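Local coordinates for protein nuclear hormone receptor FTZ-F1 (Drosophila melanogaster, PDB 2XHS) that probably regulates transcription as an orphan nuclear receptor of the NR5A group, its ligand-binding domain forming a complex with a Fushi tarazu peptide, at residues S12-E17 and Q181-D186. Residues are numbered along the deposited sequence; the frame is centred on the assembly and turned at random.
Sequences SPMIRE and QAALLD
S12, M14 and I15 meet A183 and D186 in a small, mostly apolar helix-helix contact at the surface of the mainly alpha-helical nuclear receptor ligand-binding domain. Here the short N-terminal helix 13-20 rests on the outside of the long helix 170-191, an example of how two helices can approach closely where an alanine methyl group takes most of the contact on one side. I15 and A183 have the nearest CA pair, 7.4 Å apart, and about 155 Å² is buried with no hydrogen bond across the interface. A183 is the meeting point: its CB receives two side chains from the first turn of the short helix. In the selenomethionine M14, CG and SE are both swung roughly anti (chi1 -150°, chi2 -160°), which carries SE to 4.2 Å from A183 CB; the same side chain also touches N179. I15, which is buried, also touches Y187, farther along helix 170-191, and C153 of helix 148-159, and so ties a third helix to the pair. At the margin, S12 OG stands 4.3 Å from D186 OD2, too far for a hydrogen bond. The I15 branch beside the backbone N (chi1 -74°) runs on fully extended, bringing its terminal CD1 to 4.4 Å from A183 CB and 3.9 Å from A183 O.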
ATOM      1  N   SER A  12      -1.773  -0.601 -22.568  1.00 50.26           N
ATOM      2  CA  SER A  12      -1.246  -1.925 -22.729  1.00 50.62           C
ATOM      3  C   SER A  12      -2.062  -2.889 -21.970  1.00 50.96           C
ATOM      4  O   SER A  12      -2.720  -2.554 -21.045  1.00 51.61           O
ATOM      5  CB  SER A  12       0.168  -1.999 -22.223  1.00 50.23           C
ATOM      6  OG  SER A  12       0.453  -0.871 -21.459  1.00 51.72           O
ATOM      7  N   PRO A  13      -2.015  -4.111 -22.410  1.00 51.76           N
ATOM      8  CA  PRO A  13      -2.727  -5.196 -21.796  1.00 52.35           C
ATOM      9  C   PRO A  13      -2.224  -5.454 -20.419  1.00 53.76           C
ATOM     10  O   PRO A  13      -2.977  -5.850 -19.569  1.00 55.08           O
ATOM     11  CB  PRO A  13      -2.352  -6.345 -22.678  1.00 51.77           C
ATOM     12  CG  PRO A  13      -2.152  -5.768 -23.930  1.00 50.73           C
ATOM     13  CD  PRO A  13      -1.629  -4.443 -23.771  1.00 50.78           C
HETATM   14  N   MSE A  14      -0.938  -5.270 -20.220  1.00 54.40           N
HETATM   15  CA  MSE A  14      -0.327  -5.598 -18.969  1.00 54.82           C
HETATM   16  C   MSE A  14      -0.926  -4.755 -17.926  1.00 51.77           C
HETATM   17  O   MSE A  14      -1.281  -5.210 -16.878  1.00 50.62           O
HETATM   18  CB  MSE A  14       1.140  -5.251 -19.050  1.00 57.46           C
HETATM   19  CG  MSE A  14       2.040  -6.105 -18.211  1.00 65.69           C
HETATM   20 SE   MSE A  14       3.677  -5.227 -17.926  1.00 85.91          SE
HETATM   21  CE  MSE A  14       4.692  -6.707 -17.382  1.00 81.02           C
ATOM     22  N   ILE A  15      -1.009  -3.489 -18.231  1.00 48.92           N
ATOM     23  CA  ILE A  15      -1.602  -2.537 -17.348  1.00 46.41           C
ATOM     24  C   ILE A  15      -3.057  -2.765 -17.107  1.00 45.86           C
ATOM     25  O   ILE A  15      -3.555  -2.539 -16.043  1.00 45.80           O
ATOM     26  CB  ILE A  15      -1.418  -1.192 -17.856  1.00 45.62           C
ATOM     27  CG1 ILE A  15       0.022  -0.793 -17.645  1.00 45.23           C
ATOM     28  CG2 ILE A  15      -2.277  -0.289 -17.105  1.00 46.71           C
ATOM     29  CD1 ILE A  15       0.315   0.547 -18.073  1.00 46.61           C
ATOM     30  N   ARG A  16      -3.759  -3.194 -18.117  1.00 45.74           N
ATOM     31  CA  ARG A  16      -5.139  -3.447 -17.947  1.00 46.13           C
ATOM     32  C   ARG A  16      -5.247  -4.546 -16.967  1.00 47.52           C
ATOM     33  O   ARG A  16      -6.116  -4.551 -16.149  1.00 47.95           O
ATOM     34  CB  ARG A  16      -5.733  -3.912 -19.232  1.00 45.46           C
ATOM     35  CG  ARG A  16      -6.002  -2.868 -20.208  1.00 48.44           C
ATOM     36  CD  ARG A  16      -6.970  -3.369 -21.233  1.00 53.18           C
ATOM     37  NE  ARG A  16      -6.502  -3.067 -22.559  1.00 55.94           N
ATOM     38  CZ  ARG A  16      -6.044  -3.980 -23.387  1.00 58.75           C
ATOM     39  NH1 ARG A  16      -6.047  -5.241 -23.050  1.00 58.59           N
ATOM     40  NH2 ARG A  16      -5.610  -3.635 -24.564  1.00 62.41           N
ATOM     41  N   GLU A  17      -4.378  -5.522 -17.093  1.00 48.84           N
ATOM     42  CA  GLU A  17      -4.369  -6.674 -16.221  1.00 51.52           C
ATOM     43  C   GLU A  17      -4.052  -6.342 -14.802  1.00 50.89           C
ATOM     44  O   GLU A  17      -4.539  -6.958 -13.908  1.00 50.87           O
ATOM     45  CB  GLU A  17      -3.402  -7.706 -16.731  1.00 53.37           C
ATOM     46  CG  GLU A  17      -3.750  -8.191 -18.096  1.00 62.01           C
ATOM     47  CD  GLU A  17      -2.726  -9.127 -18.667  1.00 70.89           C
ATOM     48  OE1 GLU A  17      -1.874  -9.603 -17.909  1.00 73.79           O
ATOM     49  OE2 GLU A  17      -2.768  -9.379 -19.878  1.00 70.54           O
ATOM     50  N   GLN A 181       8.463  -0.563 -15.250  1.00 48.83           N
ATOM     51  CA  GLN A 181       8.920   0.782 -15.410  1.00 49.54           C
ATOM     52  C   GLN A 181       8.649   1.217 -16.796  1.00 48.59           C
ATOM     53  O   GLN A 181       8.221   2.315 -17.051  1.00 49.82           O
ATOM     54  CB  GLN A 181      10.407   0.809 -15.248  1.00 49.53           C
ATOM     55  CG  GLN A 181      10.841   1.045 -13.887  1.00 55.28           C
ATOM     56  CD  GLN A 181      12.191   1.627 -13.833  1.00 59.24           C
ATOM     57  OE1 GLN A 181      12.431   2.569 -13.103  1.00 62.66           O
ATOM     58  NE2 GLN A 181      13.095   1.075 -14.600  1.00 55.50           N
ATOM     59  N   ALA A 182       8.948   0.342 -17.712  1.00 46.45           N
ATOM     60  CA  ALA A 182       8.751   0.616 -19.087  1.00 45.39           C
ATOM     61  C   ALA A 182       7.306   0.775 -19.410  1.00 45.12           C
ATOM     62  O   ALA A 182       6.934   1.613 -20.166  1.00 46.15           O
ATOM     63  CB  ALA A 182       9.297  -0.462 -19.843  1.00 45.55           C
ATOM     64  N   ALA A 183       6.482  -0.073 -18.860  1.00 43.29           N
ATOM     65  CA  ALA A 183       5.084   0.019 -19.129  1.00 42.42           C
ATOM     66  C   ALA A 183       4.572   1.322 -18.609  1.00 41.88           C
ATOM     67  O   ALA A 183       3.736   1.929 -19.211  1.00 41.36           O
ATOM     68  CB  ALA A 183       4.368  -1.107 -18.496  1.00 41.64           C
ATOM     69  N   LEU A 184       5.055   1.722 -17.453  1.00 40.67           N
ATOM     70  CA  LEU A 184       4.656   2.961 -16.853  1.00 40.53           C
ATOM     71  C   LEU A 184       5.082   4.101 -17.683  1.00 41.76           C
ATOM     72  O   LEU A 184       4.377   5.055 -17.812  1.00 43.38           O
ATOM     73  CB  LEU A 184       5.231   3.113 -15.470  1.00 40.17           C
ATOM     74  CG  LEU A 184       4.831   4.302 -14.616  1.00 37.96           C
ATOM     75  CD1 LEU A 184       3.397   4.522 -14.634  1.00 37.08           C
ATOM     76  CD2 LEU A 184       5.244   3.984 -13.259  1.00 36.73           C
ATOM     77  N   LEU A 185       6.266   4.023 -18.235  1.00 41.69           N
ATOM     78  CA  LEU A 185       6.721   5.085 -19.066  1.00 41.28           C
ATOM     79  C   LEU A 185       5.860   5.224 -20.284  1.00 41.80           C
ATOM     80  O   LEU A 185       5.512   6.283 -20.667  1.00 42.17           O
ATOM     81  CB  LEU A 185       8.146   4.815 -19.474  1.00 40.97           C
ATOM     82  CG  LEU A 185       8.808   5.758 -20.445  1.00 39.71           C
ATOM     83  CD1 LEU A 185       8.751   7.130 -19.967  1.00 38.24           C
ATOM     84  CD2 LEU A 185      10.184   5.325 -20.480  1.00 41.88           C
ATOM     85  N   ASP A 186       5.513   4.124 -20.897  1.00 42.80           N
ATOM     86  CA  ASP A 186       4.712   4.140 -22.083  1.00 44.16           C
ATOM     87  C   ASP A 186       3.371   4.749 -21.793  1.00 44.34           C
ATOM     88  O   ASP A 186       2.851   5.506 -22.556  1.00 44.10           O
ATOM     89  CB  ASP A 186       4.554   2.685 -22.510  1.00 44.88           C
ATOM     90  CG  ASP A 186       3.744   2.500 -23.746  1.00 47.92           C
ATOM     91  OD1 ASP A 186       3.762   3.339 -24.624  1.00 53.64           O
ATOM     92  OD2 ASP A 186       3.081   1.485 -23.853  1.00 49.77           O
TER